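PDB 6X23: mbSHANK1 protein from Monosiga brevicollis, which binds a GIRK3 peptide through its PDZ domain, the part present here, and as a whole probably acts as a receptor-binding scaffold. Local coordinates for residues Gln41-Asn47 with Leu59-Leu65; Arg19-Phe24 with Ile85-Asp90; Leu28-His33 with Trp76-Val82. One frame throughout, in Å; residues are numbered along the deposited sequence.

Interaction 1: Gln41-Asn47 with Leu59-Leu65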
loop_
_atom_site.group_PDB
_atom_site.type_symbol
_atom_site.label_atom_id
_atom_site.label_comp_id
_atom_site.label_asym_id
_atom_site.label_seq_id
_atom_site.Cartn_x
_atom_site.Cartn_y
_atom_site.Cartn_z
ATOM N N GLN A 41 1.091 3.970 -13.088
ATOM C CA GLN A 41 -0.125 4.079 -12.289
ATOM C C GLN A 41 0.110 3.446 -10.919
ATOM O O GLN A 41 0.013 4.137 -9.899
ATOM C CB GLN A 41 -1.327 3.453 -13.011
ATOM C CG GLN A 41 -2.679 3.794 -12.375
ATOM C CD GLN A 41 -3.161 5.219 -12.674
ATOM O OE1 GLN A 41 -2.393 6.077 -13.097
ATOM N NE2 GLN A 41 -4.433 5.474 -12.422
ATOM N N GLY A 42 0.422 2.151 -10.879
ATOM C CA GLY A 42 1.038 1.545 -9.712
ATOM C C GLY A 42 0.137 0.549 -8.991
ATOM O O GLY A 42 -1.017 0.319 -9.358
ATOM N N GLN A 43 0.707 -0.054 -7.944
ATOM C CA GLN A 43 -0.001 -1.046 -7.148
ATOM C C GLN A 43 -1.088 -0.367 -6.335
ATOM O O GLN A 43 -1.113 0.846 -6.212
ATOM C CB GLN A 43 0.962 -1.776 -6.212
ATOM C CG GLN A 43 2.242 -2.209 -6.879
ATOM C CD GLN A 43 1.983 -3.083 -8.078
ATOM O OE1 GLN A 43 1.423 -4.176 -7.952
ATOM N NE2 GLN A 43 2.355 -2.595 -9.260
ATOM N N TRP A 44 -1.982 -1.158 -5.749
ATOM C CA TRP A 44 -3.052 -0.550 -4.969
ATOM C C TRP A 44 -3.601 -1.515 -3.923
ATOM O O TRP A 44 -3.426 -2.733 -4.004
ATOM C CB TRP A 44 -4.175 -0.040 -5.870
ATOM C CG TRP A 44 -4.731 -1.051 -6.795
ATOM C CD1 TRP A 44 -4.200 -1.458 -7.983
ATOM C CD2 TRP A 44 -5.959 -1.773 -6.632
ATOM N NE1 TRP A 44 -5.011 -2.412 -8.561
ATOM C CE2 TRP A 44 -6.100 -2.617 -7.754
ATOM C CE3 TRP A 44 -6.948 -1.790 -5.645
ATOM C CZ2 TRP A 44 -7.191 -3.467 -7.915
ATOM C CZ3 TRP A 44 -8.031 -2.630 -5.807
ATOM C CH2 TRP A 44 -8.143 -3.461 -6.932
ATOM N N VAL A 45 -4.270 -0.927 -2.934
ATOM C CA VAL A 45 -4.833 -1.630 -1.784
ATOM C C VAL A 45 -6.226 -2.129 -2.162
ATOM O O VAL A 45 -7.065 -1.349 -2.626
ATOM C CB VAL A 45 -4.890 -0.696 -0.559
ATOM C CG1 VAL A 45 -5.292 -1.468 0.705
ATOM C CG2 VAL A 45 -3.561 0.034 -0.363
ATOM N N ARG A 46 -6.356 -3.458 -2.176
ATOM C CA ARG A 46 -7.580 -4.181 -2.631
ATOM C C ARG A 46 -8.536 -4.444 -1.482
ATOM O O ARG A 46 -9.730 -4.555 -1.772
ATOM C CB ARG A 46 -7.257 -5.516 -3.299
ATOM C CG ARG A 46 -8.306 -5.977 -4.302
ATOM C CD ARG A 46 -7.781 -6.964 -5.333
ATOM N NE ARG A 46 -7.676 -6.471 -6.702
ATOM C CZ ARG A 46 -8.694 -6.366 -7.552
ATOM N NH1 ARG A 46 -8.501 -5.920 -8.779
ATOM N NH2 ARG A 46 -9.911 -6.705 -7.180
ATOM N N ASN A 47 -8.009 -4.549 -0.270
ATOM C CA ASN A 47 -8.783 -4.758 0.983
ATOM C C ASN A 47 -7.838 -4.599 2.172
ATOM O O ASN A 47 -6.652 -4.670 1.966
ATOM C CB ASN A 47 -9.540 -6.088 1.031
ATOM C CG ASN A 47 -8.722 -7.235 1.571
ATOM O OD1 ASN A 47 -8.575 -7.374 2.777
ATOM N ND2 ASN A 47 -8.196 -8.055 0.678
ATOM N N LEU A 59 -5.093 3.258 6.264
ATOM C CA LEU A 59 -5.082 2.765 4.899
ATOM C C LEU A 59 -6.490 2.306 4.550
ATOM O O LEU A 59 -7.195 1.759 5.397
ATOM C CB LEU A 59 -4.081 1.609 4.766
ATOM C CG LEU A 59 -3.790 1.268 3.315
ATOM C CD1 LEU A 59 -3.020 2.421 2.680
ATOM C CD2 LEU A 59 -3.027 -0.030 3.190
ATOM N N GLN A 60 -6.933 2.560 3.324
ATOM C CA GLN A 60 -8.263 2.109 2.947
ATOM C C GLN A 60 -8.220 1.441 1.588
ATOM O O GLN A 60 -7.371 1.749 0.748
ATOM C CB GLN A 60 -9.285 3.248 2.896
ATOM C CG GLN A 60 -9.130 4.266 3.976
ATOM C CD GLN A 60 -10.370 5.121 4.142
ATOM O OE1 GLN A 60 -10.496 6.186 3.553
ATOM N NE2 GLN A 60 -11.298 4.642 4.948
ATOM N N ALA A 61 -9.185 0.553 1.364
ATOM C CA ALA A 61 -9.288 -0.117 0.077
ATOM C C ALA A 61 -9.374 0.923 -1.026
ATOM O O ALA A 61 -10.020 1.962 -0.871
ATOM C CB ALA A 61 -10.509 -1.035 0.049
ATOM N N GLY A 62 -8.678 0.667 -2.125
ATOM C CA GLY A 62 -8.640 1.604 -3.206
ATOM C C GLY A 62 -7.482 2.576 -3.142
ATOM O O GLY A 62 -7.073 3.099 -4.185
ATOM N N ASP A 63 -6.938 2.832 -1.950
ATOM C CA ASP A 63 -5.710 3.610 -1.852
ATOM C C ASP A 63 -4.677 3.054 -2.817
ATOM O O ASP A 63 -4.414 1.850 -2.833
ATOM C CB ASP A 63 -5.151 3.578 -0.428
ATOM C CG ASP A 63 -5.911 4.459 0.537
ATOM O OD1 ASP A 63 -6.637 5.401 0.133
ATOM O OD2 ASP A 63 -5.761 4.213 1.741
ATOM N N ARG A 64 -4.099 3.934 -3.620
ATOM C CA ARG A 64 -3.105 3.567 -4.617
ATOM C C ARG A 64 -1.726 3.988 -4.135
ATOM O O ARG A 64 -1.542 5.123 -3.691
ATOM C CB ARG A 64 -3.414 4.217 -5.968
ATOM C CG ARG A 64 -2.314 4.021 -6.992
ATOM C CD ARG A 64 -2.796 4.404 -8.373
ATOM N NE ARG A 64 -3.152 5.810 -8.464
ATOM C CZ ARG A 64 -2.279 6.755 -8.767
ATOM N NH1 ARG A 64 -1.016 6.423 -8.992
ATOM N NH2 ARG A 64 -2.666 8.021 -8.845
ATOM N N LEU A 65 -0.764 3.083 -4.248
ATOM C CA LEU A 65 0.566 3.268 -3.699
ATOM C C LEU A 65 1.377 4.207 -4.582
ATOM O O LEU A 65 1.545 3.954 -5.779
ATOM C CB LEU A 65 1.252 1.913 -3.585
ATOM C CG LEU A 65 2.536 1.907 -2.763
ATOM C CD1 LEU A 65 2.380 2.714 -1.466
ATOM C CD2 LEU A 65 2.942 0.483 -2.447
#
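W44 faces R64 as a non-hydrogen-bonded antiparallel pair, and the backbone bonds fall on its neighbours. L65 N donates to Q43 O, and V45 N to D63 O over 2.8 Å, almost straight at an N-H...O angle of 170°. V45 O is taken in turn by G62 N at 2.6 Å, inside the type II turn Q60-D63. That turn has its own clasp, Q60 N to D63 OD2 at 2.6 Å, met from above the carboxylate plane; a salt bridge from R98 also holds OD2. At the other end R64 runs out with CG anti to its backbone N (chi1 172°) and bends at chi3, so that NH1 reaches a lone pair of Q41 O at 2.7 Å in the carbonyl plane, while NH2 keeps a salt bridge to E10. The Q43 amide is satisfied outside this contact, by H78 and A31. The apolar part centres on V45, whose CG2 meets L59 CD2 tip to tip at 3.6 Å. Backbone carbonyls are thus matched to N-H groups on both flanks of a short bridge, and the charged ends of D63 and R64 each have two partners; together these polar bonds probably set the register.

Interaction 2: Arg19-Phe24 with Ile85-Asp90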
loop_
_atom_site.group_PDB
_atom_site.type_symbol
_atom_site.label_atom_id
_atom_site.label_comp_id
_atom_site.label_asym_id
_atom_site.label_seq_id
_atom_site.Cartn_x
_atom_site.Cartn_y
_atom_site.Cartn_z
ATOM N N ARG A 19 4.398 -2.622 11.988
ATOM C CA ARG A 19 4.110 -3.994 11.588
ATOM C C ARG A 19 3.429 -4.728 12.731
ATOM O O ARG A 19 3.835 -4.597 13.885
ATOM C CB ARG A 19 5.388 -4.739 11.178
ATOM C CG ARG A 19 5.098 -6.134 10.629
ATOM C CD ARG A 19 6.345 -6.842 10.147
ATOM N NE ARG A 19 7.100 -6.007 9.234
ATOM C CZ ARG A 19 7.177 -6.208 7.920
ATOM N NH1 ARG A 19 6.536 -7.238 7.374
ATOM N NH2 ARG A 19 7.904 -5.386 7.155
ATOM N N GLY A 20 2.387 -5.489 12.414
ATOM C CA GLY A 20 1.743 -6.351 13.384
ATOM C C GLY A 20 2.447 -7.690 13.458
ATOM O O GLY A 20 3.580 -7.852 13.005
ATOM N N ASP A 21 1.766 -8.669 14.036
ATOM C CA ASP A 21 2.388 -9.984 14.129
ATOM C C ASP A 21 2.043 -10.875 12.952
ATOM O O ASP A 21 2.676 -11.921 12.767
ATOM C CB ASP A 21 1.990 -10.663 15.434
ATOM C CG ASP A 21 2.186 -9.762 16.626
ATOM O OD1 ASP A 21 3.116 -8.928 16.578
ATOM O OD2 ASP A 21 1.404 -9.871 17.595
ATOM N N LYS A 22 1.056 -10.489 12.160
ATOM C CA LYS A 22 0.816 -11.110 10.869
ATOM C C LYS A 22 1.149 -10.156 9.728
ATOM O O LYS A 22 0.797 -10.430 8.575
ATOM C CB LYS A 22 -0.639 -11.577 10.768
ATOM C CG LYS A 22 -1.123 -12.409 11.958
ATOM C CD LYS A 22 -1.035 -13.902 11.674
ATOM C CE LYS A 22 -1.642 -14.738 12.802
ATOM N NZ LYS A 22 -2.425 -15.899 12.309
ATOM N N GLY A 23 1.801 -9.031 10.022
ATOM C CA GLY A 23 2.155 -8.094 8.979
ATOM C C GLY A 23 1.516 -6.732 9.139
ATOM O O GLY A 23 1.167 -6.328 10.257
ATOM N N PHE A 24 1.363 -6.021 8.011
ATOM C CA PHE A 24 0.724 -4.710 8.002
ATOM C C PHE A 24 -0.789 -4.835 7.937
ATOM O O PHE A 24 -1.498 -3.979 8.480
ATOM C CB PHE A 24 1.277 -3.868 6.843
ATOM C CG PHE A 24 2.745 -3.541 7.006
ATOM C CD1 PHE A 24 3.183 -2.799 8.095
ATOM C CD2 PHE A 24 3.681 -4.022 6.123
ATOM C CE1 PHE A 24 4.501 -2.526 8.276
ATOM C CE2 PHE A 24 5.017 -3.754 6.308
ATOM C CZ PHE A 24 5.422 -3.011 7.391
ATOM N N ILE A 85 8.274 -3.815 0.845
ATOM C CA ILE A 85 7.359 -3.683 1.969
ATOM C C ILE A 85 7.720 -4.686 3.064
ATOM O O ILE A 85 7.816 -4.330 4.244
ATOM C CB ILE A 85 5.908 -3.823 1.485
ATOM C CG1 ILE A 85 5.522 -2.528 0.748
ATOM C CG2 ILE A 85 5.002 -4.133 2.670
ATOM C CD1 ILE A 85 4.154 -2.516 0.120
ATOM N N LYS A 86 7.995 -5.934 2.687
ATOM C CA LYS A 86 8.348 -6.928 3.699
ATOM C C LYS A 86 9.705 -6.653 4.334
ATOM O O LYS A 86 9.930 -7.066 5.486
ATOM C CB LYS A 86 8.332 -8.334 3.096
ATOM C CG LYS A 86 6.955 -8.740 2.590
ATOM C CD LYS A 86 7.031 -9.884 1.605
ATOM C CE LYS A 86 5.865 -10.825 1.829
ATOM N NZ LYS A 86 5.460 -11.568 0.599
ATOM N N ARG A 87 10.602 -5.955 3.612
ATOM C CA ARG A 87 11.962 -5.695 4.055
ATOM C C ARG A 87 12.089 -4.385 4.815
ATOM O O ARG A 87 13.203 -4.029 5.262
ATOM C CB ARG A 87 12.897 -5.712 2.858
ATOM C CG ARG A 87 13.132 -7.112 2.371
ATOM C CD ARG A 87 14.009 -7.143 1.125
ATOM N NE ARG A 87 15.346 -6.645 1.407
ATOM C CZ ARG A 87 16.291 -7.377 1.970
ATOM N NH1 ARG A 87 16.009 -8.633 2.290
ATOM N NH2 ARG A 87 17.504 -6.863 2.203
ATOM N N SER A 88 10.969 -3.669 4.973
ATOM C CA SER A 88 10.976 -2.352 5.595
ATOM C C SER A 88 11.196 -2.436 7.090
ATOM O O SER A 88 11.496 -1.412 7.714
ATOM C CB SER A 88 9.672 -1.623 5.308
ATOM O OG SER A 88 9.739 -0.288 5.749
ATOM N N GLY A 89 11.068 -3.625 7.672
ATOM C CA GLY A 89 11.265 -3.777 9.094
ATOM C C GLY A 89 9.988 -3.579 9.876
ATOM O O GLY A 89 8.892 -3.947 9.443
ATOM N N ASP A 90 10.113 -2.979 11.041
ATOM C CA ASP A 90 8.951 -2.908 11.901
ATOM C C ASP A 90 8.011 -1.784 11.513
ATOM O O ASP A 90 6.819 -1.855 11.825
ATOM C CB ASP A 90 9.405 -2.772 13.352
ATOM C CG ASP A 90 9.868 -4.091 13.911
ATOM O OD1 ASP A 90 9.444 -5.135 13.340
ATOM O OD2 ASP A 90 10.636 -4.087 14.900
#
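The loop between strands 10-18 and 26-29, which in PDZ domains is the carboxylate-binding loop, is held here to the C-terminal end of helix 78-87 by R19. The extended first torsion of R19 (chi1 -175°) and a bend at chi3 carry the guanidinium edge to carbonyls of the last helical turn and the residues just after it. G89 O is gripped side-on by two nitrogens, NE at 2.7 Å and NH2 at 2.9 Å, with the oxygen lying close to the guanidinium plane. NH2 also gives a bond to a lone pair of I85 O at 3.1 Å, tilted 20° out of that plane. R19 N donates to D90 O, so backbone and side chain of one residue close on the same turn. F24 lies over one face of the guanidinium: its CE2 is 3.4 Å above the plane, toward the rim, and packs on I85 CG2 at 3.7 Å, with I85 O at the ring edge. The positive group probably complements the partial negative charge of the helix end. F24 makes backbone hydrogen bonds to the bound peptide and I85 packs on one of its apolar side chains, as expected for the end of the PDZ groove where a ligand's C terminus is received.

Interaction 3: Leu28-His33 with Trp76-Val82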
loop_
_atom_site.group_PDB
_atom_site.type_symbol
_atom_site.label_atom_id
_atom_site.label_comp_id
_atom_site.label_asym_id
_atom_site.label_seq_id
_atom_site.Cartn_x
_atom_site.Cartn_y
_atom_site.Cartn_z
ATOM N N LEU A 28 -1.956 -6.142 -1.344
ATOM C CA LEU A 28 -1.600 -5.198 -2.370
ATOM C C LEU A 28 -1.862 -5.854 -3.718
ATOM O O LEU A 28 -1.837 -7.074 -3.850
ATOM C CB LEU A 28 -0.144 -4.806 -2.212
ATOM C CG LEU A 28 0.234 -3.568 -2.979
ATOM C CD1 LEU A 28 -0.468 -2.355 -2.363
ATOM C CD2 LEU A 28 1.739 -3.473 -2.939
ATOM N N SER A 29 -2.150 -5.055 -4.718
ATOM C CA SER A 29 -2.610 -5.641 -5.962
ATOM C C SER A 29 -2.274 -4.692 -7.092
ATOM O O SER A 29 -2.466 -3.480 -6.956
ATOM C CB SER A 29 -4.113 -5.886 -5.915
ATOM O OG SER A 29 -4.589 -6.324 -7.170
ATOM N N GLY A 30 -1.768 -5.224 -8.191
ATOM C CA GLY A 30 -1.579 -4.327 -9.311
ATOM C C GLY A 30 -0.617 -4.901 -10.325
ATOM O O GLY A 30 -0.454 -6.117 -10.427
ATOM N N ALA A 31 0.013 -3.976 -11.045
ATOM C CA ALA A 31 0.835 -4.278 -12.214
ATOM C C ALA A 31 1.948 -5.266 -11.891
ATOM O O ALA A 31 2.818 -4.982 -11.060
ATOM C CB ALA A 31 1.434 -2.980 -12.763
ATOM N N THR A 32 1.926 -6.424 -12.568
ATOM C CA THR A 32 3.003 -7.394 -12.393
ATOM C C THR A 32 4.316 -6.850 -12.939
ATOM O O THR A 32 5.387 -7.137 -12.392
ATOM C CB THR A 32 2.659 -8.717 -13.076
ATOM O OG1 THR A 32 1.288 -9.047 -12.833
ATOM C CG2 THR A 32 3.523 -9.821 -12.522
ATOM N N HIS A 33 4.261 -6.075 -14.021
ATOM C CA HIS A 33 5.453 -5.399 -14.532
ATOM C C HIS A 33 5.157 -3.926 -14.765
ATOM O O HIS A 33 6.072 -3.130 -14.943
ATOM C CB HIS A 33 5.952 -6.040 -15.829
ATOM C CG HIS A 33 5.825 -7.533 -15.861
ATOM N ND1 HIS A 33 6.249 -8.341 -14.829
ATOM C CD2 HIS A 33 5.346 -8.365 -16.818
ATOM C CE1 HIS A 33 6.017 -9.606 -15.139
ATOM N NE2 HIS A 33 5.474 -9.648 -16.342
ATOM N N TRP A 76 6.806 0.491 -10.393
ATOM C CA TRP A 76 7.569 -0.710 -10.111
ATOM C C TRP A 76 6.743 -1.946 -10.418
ATOM O O TRP A 76 5.542 -1.879 -10.692
ATOM C CB TRP A 76 8.005 -0.749 -8.654
ATOM C CG TRP A 76 9.059 0.203 -8.285
ATOM C CD1 TRP A 76 9.476 1.283 -8.988
ATOM C CD2 TRP A 76 9.841 0.165 -7.095
ATOM N NE1 TRP A 76 10.476 1.933 -8.301
ATOM C CE2 TRP A 76 10.720 1.253 -7.137
ATOM C CE3 TRP A 76 9.873 -0.678 -5.995
ATOM C CZ2 TRP A 76 11.624 1.511 -6.123
ATOM C CZ3 TRP A 76 10.767 -0.420 -5.000
ATOM C CH2 TRP A 76 11.631 0.661 -5.064
ATOM N N SER A 77 7.416 -3.091 -10.362
ATOM C CA SER A 77 6.762 -4.382 -10.457
ATOM C C SER A 77 6.094 -4.728 -9.138
ATOM O O SER A 77 6.538 -4.306 -8.069
ATOM C CB SER A 77 7.778 -5.460 -10.774
ATOM O OG SER A 77 8.703 -5.519 -9.703
ATOM N N HIS A 78 5.041 -5.545 -9.218
ATOM C CA HIS A 78 4.347 -5.953 -8.006
ATOM C C HIS A 78 5.282 -6.595 -6.995
ATOM O O HIS A 78 5.066 -6.458 -5.789
ATOM C CB HIS A 78 3.213 -6.925 -8.324
ATOM C CG HIS A 78 2.413 -7.330 -7.122
ATOM N ND1 HIS A 78 1.406 -6.548 -6.593
ATOM C CD2 HIS A 78 2.468 -8.441 -6.346
ATOM C CE1 HIS A 78 0.880 -7.157 -5.543
ATOM N NE2 HIS A 78 1.502 -8.310 -5.376
ATOM N N ARG A 79 6.318 -7.299 -7.450
ATOM C CA ARG A 79 7.100 -8.057 -6.481
ATOM C C ARG A 79 8.187 -7.203 -5.855
ATOM O O ARG A 79 8.524 -7.393 -4.680
ATOM C CB ARG A 79 7.708 -9.314 -7.106
ATOM C CG ARG A 79 8.368 -10.196 -6.034
ATOM C CD ARG A 79 7.306 -11.138 -5.398
ATOM N NE ARG A 79 7.602 -11.473 -4.004
ATOM C CZ ARG A 79 6.684 -11.580 -3.035
ATOM N NH1 ARG A 79 5.383 -11.388 -3.297
ATOM N NH2 ARG A 79 7.065 -11.885 -1.789
ATOM N N LYS A 80 8.741 -6.257 -6.614
ATOM C CA LYS A 80 9.723 -5.362 -6.015
ATOM C C LYS A 80 9.083 -4.536 -4.917
ATOM O O LYS A 80 9.661 -4.378 -3.840
ATOM C CB LYS A 80 10.357 -4.461 -7.069
ATOM C CG LYS A 80 11.556 -3.657 -6.554
ATOM C CD LYS A 80 12.349 -3.064 -7.731
ATOM C CE LYS A 80 13.120 -1.790 -7.390
ATOM N NZ LYS A 80 14.310 -2.023 -6.503
ATOM N N VAL A 81 7.867 -4.043 -5.157
ATOM C CA VAL A 81 7.145 -3.286 -4.138
ATOM C C VAL A 81 6.876 -4.158 -2.914
ATOM O O VAL A 81 7.185 -3.778 -1.777
ATOM C CB VAL A 81 5.842 -2.720 -4.723
ATOM C CG1 VAL A 81 4.887 -2.331 -3.604
ATOM C CG2 VAL A 81 6.144 -1.523 -5.622
ATOM N N VAL A 82 6.311 -5.351 -3.133
ATOM C CA VAL A 82 5.977 -6.242 -2.023
ATOM C C VAL A 82 7.228 -6.610 -1.228
ATOM O O VAL A 82 7.244 -6.546 0.014
ATOM C CB VAL A 82 5.235 -7.484 -2.545
ATOM C CG1 VAL A 82 5.253 -8.597 -1.523
ATOM C CG2 VAL A 82 3.805 -7.115 -2.843
#
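The H78 ring stands with its edge to strand 26-29, in plane with L28 C and S29 N, its CE1 3.2 Å from L28 O; over one face lies V82 CG2, 3.6 Å above the plane and toward the rim. This is the PDZ peptide groove, between strand 26-29 and helix 78-87, and H78 is the first residue of that helix, where class I PDZ domains carry a histidine. A trans chi1 of -177° swings the imidazole toward the strand, and both nitrogens are used: ND1 with Q43 OE1, NE2 with a polar side chain of the bound peptide. With an alanine here, Q43 OE1 and the peptide's polar group would each probably lose a mate, and a gap would be likely to open beside L28. L28 and S29 pair with the peptide in an antiparallel ladder, while T32 OG1 bonds an acidic side chain of it. Deeper in, L28 CD2 presses on V81 CG1 at a tight 3.4 Å, the two side chains crossing at about a right angle, and passes V82 CG2 at 4.2 Å. K80 CE lies over one face of the W76 ring, toward its rim. At the helix start T32 O sits 3.3 Å from S77 CB, and S77 is the N-cap, its OG accepting from K80 N at 3.2 Å.

From the N terminus the chain leaves strand 10-18 and enters 19-24, opening the widest loop, which interaction 2 closes at 85-90. Within it, 28-33 opens a second loop closed by 76-82 in interaction 3, and within that 41-47 opens the third, closed by 59-65 in interaction 1. The three are concentric and none crosses another. Interaction 1 joins the two-stranded sheet to the larger one, whereas interactions 2 and 3 fasten the two ends of helix 78-87 to the polypeptide around strand 26-29. Interactions 1 and 3 also meet at Q43 and where W44 N probably bonds S29 O, and I85 packs on both L65 and L28, consistent with one core behind the peptide groove.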